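Local coordinates for aldo-keto reductase family 1 member C1 (Caenorhabditis elegans, PDB 1QWK), which probably reduces aldehyde and ketone groups with NADPH, as aldose reductases and other members of the aldo-keto reductase family do, at residues V31-A34 / V35-V39; V198-Y201 / A202-G205; H242-P245 / A246-L249; L249-Y252 / A253-G257; I286-L289 / E290-K293. All blocks are in the same frame, centred on the assembly; numbering follows the deposited sequence.

Contact 1: V31-A34 / V35-V39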
loop_
_atom_site.group_PDB
_atom_site.type_symbol
_atom_site.label_atom_id
_atom_site.label_comp_id
_atom_site.label_asym_id
_atom_site.label_seq_id
_atom_site.Cartn_x
_atom_site.Cartn_y
_atom_site.Cartn_z
ATOM N N VAL A 31 -7.434 -13.608 -5.663
ATOM C CA VAL A 31 -6.952 -13.209 -4.348
ATOM C C VAL A 31 -6.904 -14.334 -3.321
ATOM O O VAL A 31 -6.016 -14.359 -2.471
ATOM C CB VAL A 31 -7.781 -12.038 -3.770
ATOM C CG1 VAL A 31 -9.104 -12.541 -3.216
ATOM C CG2 VAL A 31 -6.972 -11.328 -2.695
ATOM N N ILE A 32 -7.842 -15.269 -3.392
ATOM C CA ILE A 32 -7.830 -16.369 -2.439
ATOM C C ILE A 32 -6.531 -17.159 -2.570
ATOM O O ILE A 32 -5.839 -17.401 -1.578
ATOM C CB ILE A 32 -9.028 -17.308 -2.650
ATOM C CG1 ILE A 32 -10.325 -16.571 -2.304
ATOM C CG2 ILE A 32 -8.872 -18.552 -1.784
ATOM C CD1 ILE A 32 -11.588 -17.361 -2.611
ATOM N N THR A 33 -6.197 -17.552 -3.796
ATOM C CA THR A 33 -4.971 -18.305 -4.050
ATOM C C THR A 33 -3.744 -17.463 -3.708
ATOM O O THR A 33 -2.757 -17.972 -3.176
ATOM C CB THR A 33 -4.869 -18.723 -5.532
ATOM O OG1 THR A 33 -6.015 -19.505 -5.890
ATOM C CG2 THR A 33 -3.609 -19.543 -5.768
ATOM N N ALA A 34 -3.812 -16.172 -4.018
ATOM C CA ALA A 34 -2.708 -15.262 -3.747
ATOM C C ALA A 34 -2.455 -15.107 -2.248
ATOM O O ALA A 34 -1.312 -15.152 -1.797
ATOM C CB ALA A 34 -2.992 -13.896 -4.375
ATOM N N VAL A 35 -3.524 -14.921 -1.481
ATOM C CA VAL A 35 -3.391 -14.753 -0.041
ATOM C C VAL A 35 -2.795 -15.997 0.609
ATOM O O VAL A 35 -1.849 -15.902 1.390
ATOM C CB VAL A 35 -4.760 -14.431 0.616
ATOM C CG1 VAL A 35 -4.645 -14.485 2.133
ATOM C CG2 VAL A 35 -5.226 -13.044 0.185
ATOM N N LYS A 36 -3.336 -17.168 0.280
ATOM C CA LYS A 36 -2.830 -18.407 0.865
ATOM C C LYS A 36 -1.377 -18.672 0.492
ATOM O O LYS A 36 -0.591 -19.138 1.317
ATOM C CB LYS A 36 -3.713 -19.585 0.445
ATOM C CG LYS A 36 -5.167 -19.399 0.849
ATOM C CD LYS A 36 -6.021 -20.626 0.551
ATOM C CE LYS A 36 -5.694 -21.779 1.484
ATOM N NZ LYS A 36 -6.542 -22.970 1.190
ATOM N N THR A 37 -1.018 -18.368 -0.751
ATOM C CA THR A 37 0.354 -18.570 -1.204
ATOM C C THR A 37 1.294 -17.641 -0.443
ATOM O O THR A 37 2.370 -18.050 0.005
ATOM C CB THR A 37 0.493 -18.283 -2.712
ATOM O OG1 THR A 37 -0.328 -19.197 -3.452
ATOM C CG2 THR A 37 1.940 -18.443 -3.150
ATOM N N ALA A 38 0.877 -16.389 -0.293
ATOM C CA ALA A 38 1.685 -15.392 0.399
ATOM C C ALA A 38 1.897 -15.754 1.864
ATOM O O ALA A 38 3.021 -15.710 2.370
ATOM C CB ALA A 38 1.023 -14.020 0.290
ATOM N N VAL A 39 0.819 -16.106 2.553
ATOM C CA VAL A 39 0.930 -16.457 3.964
ATOM C C VAL A 39 1.796 -17.698 4.161
ATOM O O VAL A 39 2.612 -17.750 5.080
ATOM C CB VAL A 39 -0.464 -16.678 4.595
ATOM C CG1 VAL A 39 -0.322 -17.172 6.032
ATOM C CG2 VAL A 39 -1.246 -15.374 4.576
#

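Contact 2: V198-Y201 / A202-G205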
loop_
_atom_site.group_PDB
_atom_site.type_symbol
_atom_site.label_atom_id
_atom_site.label_comp_id
_atom_site.label_asym_id
_atom_site.label_seq_id
_atom_site.Cartn_x
_atom_site.Cartn_y
_atom_site.Cartn_z
ATOM N N VAL A 198 5.513 4.987 6.857
ATOM C CA VAL A 198 5.205 5.149 5.444
ATOM C C VAL A 198 5.143 3.798 4.744
ATOM O O VAL A 198 6.028 2.958 4.918
ATOM C CB VAL A 198 6.280 6.011 4.719
ATOM C CG1 VAL A 198 5.926 6.154 3.232
ATOM C CG2 VAL A 198 6.385 7.375 5.378
ATOM N N THR A 199 4.082 3.592 3.972
ATOM C CA THR A 199 3.913 2.367 3.208
ATOM C C THR A 199 3.909 2.752 1.743
ATOM O O THR A 199 3.177 3.651 1.316
ATOM C CB THR A 199 2.588 1.642 3.522
ATOM O OG1 THR A 199 2.627 1.122 4.855
ATOM C CG2 THR A 199 2.372 0.494 2.541
ATOM N N SER A 200 4.748 2.075 0.975
ATOM C CA SER A 200 4.864 2.317 -0.452
ATOM C C SER A 200 4.011 1.363 -1.264
ATOM O O SER A 200 4.039 0.155 -1.023
ATOM C CB SER A 200 6.322 2.120 -0.883
ATOM O OG SER A 200 6.402 1.625 -2.217
ATOM N N TYR A 201 3.240 1.893 -2.207
ATOM C CA TYR A 201 2.503 1.013 -3.109
ATOM C C TYR A 201 3.133 1.270 -4.473
ATOM O O TYR A 201 3.837 2.272 -4.641
ATOM C CB TYR A 201 0.980 1.252 -3.094
ATOM C CG TYR A 201 0.422 2.553 -3.630
ATOM C CD1 TYR A 201 0.429 2.847 -4.999
ATOM C CD2 TYR A 201 -0.228 3.440 -2.775
ATOM C CE1 TYR A 201 -0.212 3.990 -5.498
ATOM C CE2 TYR A 201 -0.868 4.577 -3.261
ATOM C CZ TYR A 201 -0.860 4.848 -4.615
ATOM O OH TYR A 201 -1.510 5.971 -5.084
ATOM N N ALA A 202 2.917 0.364 -5.425
ATOM C CA ALA A 202 3.513 0.469 -6.760
ATOM C C ALA A 202 5.034 0.498 -6.614
ATOM O O ALA A 202 5.739 1.186 -7.355
ATOM C CB ALA A 202 3.024 1.731 -7.472
ATOM N N THR A 203 5.533 -0.269 -5.651
ATOM C CA THR A 203 6.959 -0.325 -5.351
ATOM C C THR A 203 7.825 -0.776 -6.522
ATOM O O THR A 203 8.984 -0.373 -6.632
ATOM C CB THR A 203 7.204 -1.259 -4.153
ATOM O OG1 THR A 203 6.158 -1.073 -3.181
ATOM C CG2 THR A 203 8.542 -0.952 -3.499
ATOM N N LEU A 204 7.264 -1.609 -7.398
ATOM C CA LEU A 204 8.013 -2.110 -8.552
ATOM C C LEU A 204 7.971 -1.196 -9.767
ATOM O O LEU A 204 8.489 -1.547 -10.828
ATOM C CB LEU A 204 7.516 -3.504 -8.933
ATOM C CG LEU A 204 7.732 -4.562 -7.845
ATOM C CD1 LEU A 204 7.170 -5.888 -8.320
ATOM C CD2 LEU A 204 9.223 -4.689 -7.524
ATOM N N GLY A 205 7.345 -0.033 -9.611
ATOM C CA GLY A 205 7.272 0.932 -10.697
ATOM C C GLY A 205 6.411 0.576 -11.896
ATOM O O GLY A 205 5.459 -0.197 -11.794
#

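Contact 3: H242-P245 / A246-L249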
loop_
_atom_site.group_PDB
_atom_site.type_symbol
_atom_site.label_atom_id
_atom_site.label_comp_id
_atom_site.label_asym_id
_atom_site.label_seq_id
_atom_site.Cartn_x
_atom_site.Cartn_y
_atom_site.Cartn_z
ATOM N N HIS A 242 23.547 -10.568 -7.078
ATOM C CA HIS A 242 22.968 -11.835 -7.506
ATOM C C HIS A 242 21.489 -11.886 -7.115
ATOM O O HIS A 242 20.947 -12.948 -6.791
ATOM C CB HIS A 242 23.732 -13.010 -6.884
ATOM C CG HIS A 242 25.210 -12.967 -7.131
ATOM N ND1 HIS A 242 25.750 -12.902 -8.397
ATOM C CD2 HIS A 242 26.258 -12.965 -6.275
ATOM C CE1 HIS A 242 27.068 -12.861 -8.311
ATOM N NE2 HIS A 242 27.402 -12.898 -7.033
ATOM N N LYS A 243 20.848 -10.722 -7.135
ATOM C CA LYS A 243 19.425 -10.603 -6.820
ATOM C C LYS A 243 18.735 -10.134 -8.102
ATOM O O LYS A 243 19.404 -9.720 -9.051
ATOM C CB LYS A 243 19.199 -9.575 -5.700
ATOM C CG LYS A 243 19.918 -9.899 -4.389
ATOM C CD LYS A 243 19.425 -11.206 -3.766
ATOM C CE LYS A 243 17.990 -11.092 -3.277
ATOM N NZ LYS A 243 17.513 -12.378 -2.690
ATOM N N THR A 244 17.409 -10.206 -8.147
ATOM C CA THR A 244 16.699 -9.761 -9.343
ATOM C C THR A 244 16.421 -8.269 -9.242
ATOM O O THR A 244 16.431 -7.699 -8.147
ATOM C CB THR A 244 15.346 -10.482 -9.519
ATOM O OG1 THR A 244 14.436 -10.027 -8.512
ATOM C CG2 THR A 244 15.519 -11.992 -9.393
ATOM N N PRO A 245 16.190 -7.611 -10.388
ATOM C CA PRO A 245 15.903 -6.173 -10.404
ATOM C C PRO A 245 14.735 -5.823 -9.484
ATOM O O PRO A 245 14.766 -4.810 -8.786
ATOM C CB PRO A 245 15.583 -5.912 -11.870
ATOM C CG PRO A 245 16.546 -6.844 -12.563
ATOM C CD PRO A 245 16.403 -8.118 -11.758
ATOM N N ALA A 246 13.705 -6.665 -9.493
ATOM C CA ALA A 246 12.543 -6.437 -8.643
ATOM C C ALA A 246 12.932 -6.477 -7.166
ATOM O O ALA A 246 12.511 -5.626 -6.380
ATOM C CB ALA A 246 11.461 -7.481 -8.928
ATOM N N GLN A 247 13.737 -7.459 -6.780
ATOM C CA GLN A 247 14.154 -7.556 -5.386
ATOM C C GLN A 247 14.967 -6.330 -4.980
ATOM O O GLN A 247 14.884 -5.868 -3.842
ATOM C CB GLN A 247 14.940 -8.853 -5.171
ATOM C CG GLN A 247 14.092 -10.073 -5.499
ATOM C CD GLN A 247 14.869 -11.371 -5.507
ATOM O OE1 GLN A 247 16.033 -11.412 -5.901
ATOM N NE2 GLN A 247 14.214 -12.449 -5.095
ATOM N N VAL A 248 15.738 -5.789 -5.917
ATOM C CA VAL A 248 16.530 -4.599 -5.634
ATOM C C VAL A 248 15.602 -3.394 -5.416
ATOM O O VAL A 248 15.821 -2.596 -4.505
ATOM C CB VAL A 248 17.524 -4.304 -6.785
ATOM C CG1 VAL A 248 18.192 -2.952 -6.571
ATOM C CG2 VAL A 248 18.588 -5.399 -6.841
ATOM N N LEU A 249 14.566 -3.261 -6.243
ATOM C CA LEU A 249 13.623 -2.149 -6.089
ATOM C C LEU A 249 12.874 -2.233 -4.758
ATOM O O LEU A 249 12.602 -1.214 -4.121
ATOM C CB LEU A 249 12.616 -2.135 -7.241
ATOM C CG LEU A 249 13.176 -1.742 -8.611
ATOM C CD1 LEU A 249 12.055 -1.789 -9.636
ATOM C CD2 LEU A 249 13.783 -0.341 -8.548
#

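Contact 4: L249-Y252 / A253-G257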
loop_
_atom_site.group_PDB
_atom_site.type_symbol
_atom_site.label_atom_id
_atom_site.label_comp_id
_atom_site.label_asym_id
_atom_site.label_seq_id
_atom_site.Cartn_x
_atom_site.Cartn_y
_atom_site.Cartn_z
ATOM N N LEU A 249 14.566 -3.261 -6.243
ATOM C CA LEU A 249 13.623 -2.149 -6.089
ATOM C C LEU A 249 12.874 -2.233 -4.758
ATOM O O LEU A 249 12.602 -1.214 -4.121
ATOM C CB LEU A 249 12.616 -2.135 -7.241
ATOM C CG LEU A 249 13.176 -1.742 -8.611
ATOM C CD1 LEU A 249 12.055 -1.789 -9.636
ATOM C CD2 LEU A 249 13.783 -0.341 -8.548
ATOM N N LEU A 250 12.534 -3.448 -4.341
ATOM C CA LEU A 250 11.833 -3.627 -3.076
ATOM C C LEU A 250 12.765 -3.301 -1.911
ATOM O O LEU A 250 12.363 -2.625 -0.962
ATOM C CB LEU A 250 11.312 -5.063 -2.948
ATOM C CG LEU A 250 10.284 -5.467 -4.011
ATOM C CD1 LEU A 250 9.858 -6.914 -3.800
ATOM C CD2 LEU A 250 9.074 -4.535 -3.939
ATOM N N ARG A 251 14.011 -3.765 -1.990
ATOM C CA ARG A 251 14.978 -3.505 -0.929
ATOM C C ARG A 251 15.263 -2.009 -0.854
ATOM O O ARG A 251 15.502 -1.466 0.223
ATOM C CB ARG A 251 16.284 -4.277 -1.175
ATOM C CG ARG A 251 17.222 -4.278 0.025
ATOM C CD ARG A 251 16.657 -5.106 1.179
ATOM N NE ARG A 251 16.961 -4.502 2.470
ATOM C CZ ARG A 251 16.636 -5.025 3.650
ATOM N NH1 ARG A 251 15.991 -6.180 3.718
ATOM N NH2 ARG A 251 16.940 -4.379 4.769
ATOM N N TYR A 252 15.232 -1.344 -2.005
ATOM C CA TYR A 252 15.462 0.096 -2.049
ATOM C C TYR A 252 14.439 0.788 -1.148
ATOM O O TYR A 252 14.795 1.587 -0.283
ATOM C CB TYR A 252 15.308 0.611 -3.481
ATOM C CG TYR A 252 15.147 2.113 -3.564
ATOM C CD1 TYR A 252 16.243 2.962 -3.417
ATOM C CD2 TYR A 252 13.885 2.686 -3.752
ATOM C CE1 TYR A 252 16.086 4.347 -3.453
ATOM C CE2 TYR A 252 13.716 4.068 -3.788
ATOM C CZ TYR A 252 14.820 4.890 -3.637
ATOM O OH TYR A 252 14.654 6.255 -3.667
ATOM N N ALA A 253 13.164 0.476 -1.357
ATOM C CA ALA A 253 12.103 1.081 -0.559
ATOM C C ALA A 253 12.234 0.722 0.921
ATOM O O ALA A 253 12.022 1.563 1.792
ATOM C CB ALA A 253 10.738 0.650 -1.087
ATOM N N LEU A 254 12.577 -0.529 1.206
ATOM C CA LEU A 254 12.729 -0.958 2.594
ATOM C C LEU A 254 13.829 -0.174 3.294
ATOM O O LEU A 254 13.652 0.293 4.418
ATOM C CB LEU A 254 13.047 -2.451 2.660
ATOM C CG LEU A 254 11.870 -3.395 2.417
ATOM C CD1 LEU A 254 12.366 -4.830 2.321
ATOM C CD2 LEU A 254 10.864 -3.251 3.560
ATOM N N ASP A 255 14.967 -0.020 2.628
ATOM C CA ASP A 255 16.062 0.697 3.245
ATOM C C ASP A 255 15.884 2.214 3.266
ATOM O O ASP A 255 16.676 2.934 3.884
ATOM C CB ASP A 255 17.387 0.261 2.617
ATOM C CG ASP A 255 17.781 -1.145 3.052
ATOM O OD1 ASP A 255 17.514 -1.481 4.225
ATOM O OD2 ASP A 255 18.347 -1.916 2.252
ATOM N N ARG A 256 14.830 2.693 2.607
ATOM C CA ARG A 256 14.491 4.121 2.613
ATOM C C ARG A 256 13.693 4.325 3.912
ATOM O O ARG A 256 13.397 5.455 4.311
ATOM C CB ARG A 256 13.596 4.490 1.415
ATOM C CG ARG A 256 14.301 4.712 0.067
ATOM C CD ARG A 256 15.033 6.055 0.001
ATOM N NE ARG A 256 14.172 7.175 0.389
ATOM C CZ ARG A 256 13.143 7.627 -0.325
ATOM N NH1 ARG A 256 12.827 7.070 -1.486
ATOM N NH2 ARG A 256 12.409 8.628 0.141
ATOM N N GLY A 257 13.338 3.209 4.552
ATOM C CA GLY A 257 12.593 3.248 5.801
ATOM C C GLY A 257 11.095 3.089 5.634
ATOM O O GLY A 257 10.324 3.564 6.469
#

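Contact 5: I286-L289 / E290-K293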
loop_
_atom_site.group_PDB
_atom_site.type_symbol
_atom_site.label_atom_id
_atom_site.label_comp_id
_atom_site.label_asym_id
_atom_site.label_seq_id
_atom_site.Cartn_x
_atom_site.Cartn_y
_atom_site.Cartn_z
ATOM N N ILE A 286 22.023 3.428 -2.252
ATOM C CA ILE A 286 20.786 4.172 -2.464
ATOM C C ILE A 286 21.041 5.399 -3.339
ATOM O O ILE A 286 20.303 5.661 -4.295
ATOM C CB ILE A 286 20.164 4.618 -1.116
ATOM C CG1 ILE A 286 19.737 3.389 -0.310
ATOM C CG2 ILE A 286 18.954 5.511 -1.367
ATOM C CD1 ILE A 286 19.174 3.715 1.061
ATOM N N ALA A 287 22.099 6.139 -3.019
ATOM C CA ALA A 287 22.452 7.335 -3.781
ATOM C C ALA A 287 22.731 6.986 -5.240
ATOM O O ALA A 287 22.308 7.698 -6.153
ATOM C CB ALA A 287 23.674 8.008 -3.161
ATOM N N LYS A 288 23.443 5.886 -5.457
ATOM C CA LYS A 288 23.765 5.453 -6.810
ATOM C C LYS A 288 22.490 5.153 -7.596
ATOM O O LYS A 288 22.357 5.544 -8.756
ATOM C CB LYS A 288 24.654 4.208 -6.777
ATOM C CG LYS A 288 25.132 3.761 -8.148
ATOM C CD LYS A 288 25.981 4.841 -8.802
ATOM C CE LYS A 288 26.573 4.366 -10.118
ATOM N NZ LYS A 288 27.476 5.394 -10.704
ATOM N N LEU A 289 21.551 4.456 -6.967
ATOM C CA LEU A 289 20.305 4.127 -7.646
ATOM C C LEU A 289 19.486 5.364 -7.985
ATOM O O LEU A 289 18.741 5.363 -8.959
ATOM C CB LEU A 289 19.455 3.178 -6.794
ATOM C CG LEU A 289 19.990 1.765 -6.546
ATOM C CD1 LEU A 289 18.996 1.011 -5.674
ATOM C CD2 LEU A 289 20.199 1.029 -7.860
ATOM N N GLU A 290 19.629 6.421 -7.193
ATOM C CA GLU A 290 18.870 7.646 -7.428
ATOM C C GLU A 290 19.562 8.636 -8.366
ATOM O O GLU A 290 19.032 9.715 -8.619
ATOM C CB GLU A 290 18.583 8.342 -6.095
ATOM C CG GLU A 290 17.913 7.448 -5.057
ATOM C CD GLU A 290 17.659 8.167 -3.741
ATOM O OE1 GLU A 290 18.505 8.995 -3.338
ATOM O OE2 GLU A 290 16.620 7.896 -3.100
ATOM N N GLU A 291 20.725 8.273 -8.900
ATOM C CA GLU A 291 21.455 9.192 -9.769
ATOM C C GLU A 291 20.735 9.615 -11.053
ATOM O O GLU A 291 20.946 10.729 -11.535
ATOM C CB GLU A 291 22.836 8.626 -10.118
ATOM C CG GLU A 291 22.867 7.730 -11.338
ATOM C CD GLU A 291 24.283 7.442 -11.818
ATOM O OE1 GLU A 291 24.429 6.772 -12.866
ATOM O OE2 GLU A 291 25.245 7.886 -11.149
ATOM N N SER A 292 19.885 8.751 -11.605
ATOM C CA SER A 292 19.171 9.097 -12.838
ATOM C C SER A 292 18.272 10.314 -12.613
ATOM O O SER A 292 17.957 11.051 -13.550
ATOM C CB SER A 292 18.318 7.920 -13.329
ATOM O OG SER A 292 17.018 7.955 -12.763
ATOM N N LYS A 293 17.865 10.512 -11.363
ATOM C CA LYS A 293 17.001 11.628 -10.983
ATOM C C LYS A 293 15.600 11.550 -11.594
ATOM O O LYS A 293 14.824 12.503 -11.501
ATOM C CB LYS A 293 17.658 12.960 -11.363
ATOM C CG LYS A 293 19.012 13.199 -10.704
ATOM C CD LYS A 293 18.888 13.370 -9.194
ATOM C CE LYS A 293 20.254 13.576 -8.549
ATOM N NZ LYS A 293 20.156 13.813 -7.082
HETATM O O HOH W 1 19.739 5.636 -11.547
HETATM O O HOH W 2 17.072 7.172 -10.283
#

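Contact 1: V31-A34 / V35-V39
Val31 opens this local contact along helix 28-41. Its carbonyl O accepts from Val35 N at 2.7 Å, and its CG2 lies 3.8 Å from Val35 CG2, one branch against the other as the two valines run abreast. Both valines rest on helix 55-68, where Val31 meets Ala57 and Ile58 and Val35 meets Ala61. Ile32 O takes Lys36 N in an almost straight bond (173°), and the bent lysine chain passes its CG 3.2 Å from that oxygen before NZ leaves for salt bridges with Glu64 and Glu68. Thr33 O is gripped twice: Thr37 N comes from one face of the carbonyl plane at 3.0 Å, Thr37 OG1 from the opposite face at 2.7 Å. A chi1 of -62° swings that hydroxyl back along the helix, away from its own carbonyl and onto Thr33 O. Ala34 O accepts from Ala38 N at 2.9 Å, and both methyls face strand 21-22 at Leu21 and helix 267-274 at Ile270. The helix belongs to the beta-alpha-beta unit between strands 21-22 and 45-47. Chemically, an apolar side packs inward, while the Thr37 hydroxyl spends its proton on the helix's own backbone.

Contact 2: V198-Y201 / A202-G205
At the C-terminal end of strand 197-201, the rim of the parallel barrel where aldo-keto reductases hold their active site, the chain enters a type I turn from Ala202 to Gly205. One side-chain bond spans this exit: Thr203 OG1 donates to Ser200 OG at 2.9 Å. With chi1 at -39° the threonine hydroxyl sits beside its own backbone N, which turns it back to the serine. Ser200 OG is held a second time by Leu178 O, so two partners fix this buried hydroxyl. With an alanine in place of Thr203, Ser200 OG would probably lose this donor, and a gap is likely to open beside Leu250 and Ala253. On the other side of the strand, the Tyr201 ring presents its edge to Ala202 N, with CD1 3.5 Å from that nitrogen and 3.8 Å from Ala202 CB. Its OH bonds outside the turn with Asn154 and Gln301. In relatives the tyrosine at this place stacks on the nicotinamide of NADP(H), and Tyr201 probably does the same; its side chain is about 6 Å from that of the predicted substrate-binding His114. Gly205 N closes the turn on Ala202 O at 3.0 Å. Strand 197-201 runs between strands 173-177 and 259-261, bonded through its backbone to Val176 and Ala259, while Thr203 and Leu204 reach helix 245-255 and Ala202 touches Phe299.

Contact 3: H242-P245 / A246-L249
Thr244 OG1 is gripped by two groups: Gln247 N donates to it at 3.2 Å, and Glu272 OE2 bonds to it from outside the turn. Thr244 OG1 can serve the amide because chi1 (70°) sets the hydroxyl between its own backbone N and carbonyl carbon, within reach of Gln247 N; the fit is close, with OG1 only 3.0 Å from Gln247 CG. Bonding is returned in the other direction, as Gln247 OE1 receives Thr244 N at 2.9 Å in a nearly straight bond (174°), the donor tilted 29° from the amide carbonyl plane. Beyond CG the glutamine runs extended, which brings OE1 back to Thr244 N. The same oxygen lies 3.3 Å from Lys243 CE, where the bent lysine chain passes across the amide. The remaining polar ends bind elsewhere: Gln247 NE2 bonds to Glu272 O, and Lys243 NZ is shared by Glu275 O and the carboxylate of Asp278. Regular helical bonding begins at once, from Val248 N to Thr244 O at 3.0 Å and from Leu249 N to Pro245 O at 3.0 Å. Pro245, at the first helical position, has no N-H to be satisfied, and it rests on Leu235 of helix 232-241, as Val248 does on Leu237 and Ala238. His242, with positive phi, ends that preceding helix in a Schellman motif. Two residues later Thr244 is the N-cap of helix 245-255, and its reciprocal bonds with Gln247 make the capping box characteristic of a helix start.

Contact 4: L249-Y252 / A253-G257
One face of the Tyr252 ring is overlain by Arg256 CG, one helical turn on and offset toward the rim. Arg256 CG stands 3.9 Å from the ring centroid in a CH-pi contact, 17° off the ring normal. From there the arginine bends twice and brings NH1 to Tyr252 OH at 3.0 Å, a weak bond with a poor angle (127°). Each end has another partner: NH1 bonds to Pro183 O, and the phenol meets Glu290 OE2. On another side of helix 245-255, Arg251 grips Asp255 side-on with two nitrogens. Arg251 NE reaches Asp255 OD2 at 2.9 Å; OD2 lies in the guanidinium plane, but NE approaches it from above the carboxylate plane. Arg251 NH2 reaches Asp255 OD1 at 3.0 Å on the syn side but tilted out of the carboxylate plane. The grip is twisted, the planes being 51° apart. Leu254 CD1 lies over a guanidinium face, 4.1 Å from Arg251 NH1, which itself bonds to Val276 O. A leucine in place of Arg251 would probably leave the Asp255 carboxylate without its countercharge and Val276 O without this donor. Gly257 closes the helix in a Schellman motif, and Asp255 OD2 takes Leu281 N as well. The pair thus offsets its charges across one turn, while OD2, with two donors, probably stays ionised and ties the helix end to Leu281, just before helix 283-289.

Contact 5: I286-L289 / E290-K293
Glu290, the first residue past Leu289, lays its side chain alongside Ile286. Its N bonds to Ile286 O at 3.1 Å and more weakly to Ala287 O, so two successive carbonyls share one N-H. A chi1 of -53° starts the extended chain back along the helix, passing 3.1 Å from Ile286 O at Glu290 CG and setting the carboxylate beside Ile286 CG2, 3.8 Å from OE2. That oxygen's polar partner is the hydroxyl of Tyr252 on helix 245-255. Glu291 N donates to Lys288 O at 3.2 Å, coming from above the carbonyl plane. Here the backbone leaves helix 283-289 for a type I turn from Glu290 to Lys293, on the outer surface of the barrel, with Leu289 tucked inward against Val234, Leu237 and Val248. The Glu291 side chain then runs extended beside Lys288, whose NZ meets Glu291 OE2 at 3.4 Å in a long, weak salt bridge. Both side chains also touch Asn233 of helix 232-241. Ser292 reaches the helix through water: one molecule lies within hydrogen-bonding distance of Leu289 O and accepts from Ser292 N, and a second, donating to Leu289 O, lies 2.6 Å from Ser292 OG. The serine hydroxyl bonds in addition to Asn294 N. Lys293, with positive phi, closes the turn through its N on Glu290 O.

Contacts 3 and 4 are the start and finish of helix 245-255, sharing Leu249, with centres 11 Å apart. Contact 2 packs against this helix from the barrel side: Thr203 CG2 lies 3.6 Å from Ala253 CB, and Leu204 CD2 is 3.6 Å from Ala246 O. Contact 5 packs on the same helix, Val248 CG1 lying 4.1 Å from Leu289 CD1, and a probable hydrogen bond of 2.6 Å between Tyr252 OH and Glu290 OE2 links it to contact 4. Contact 1 touches none, its centre 34 Å from that of contact 5. Contacts 1 and 2 come nearest the predicted site, Val31 about 8 Å from Tyr52 and Tyr201 about 6 Å from His114, between side chains.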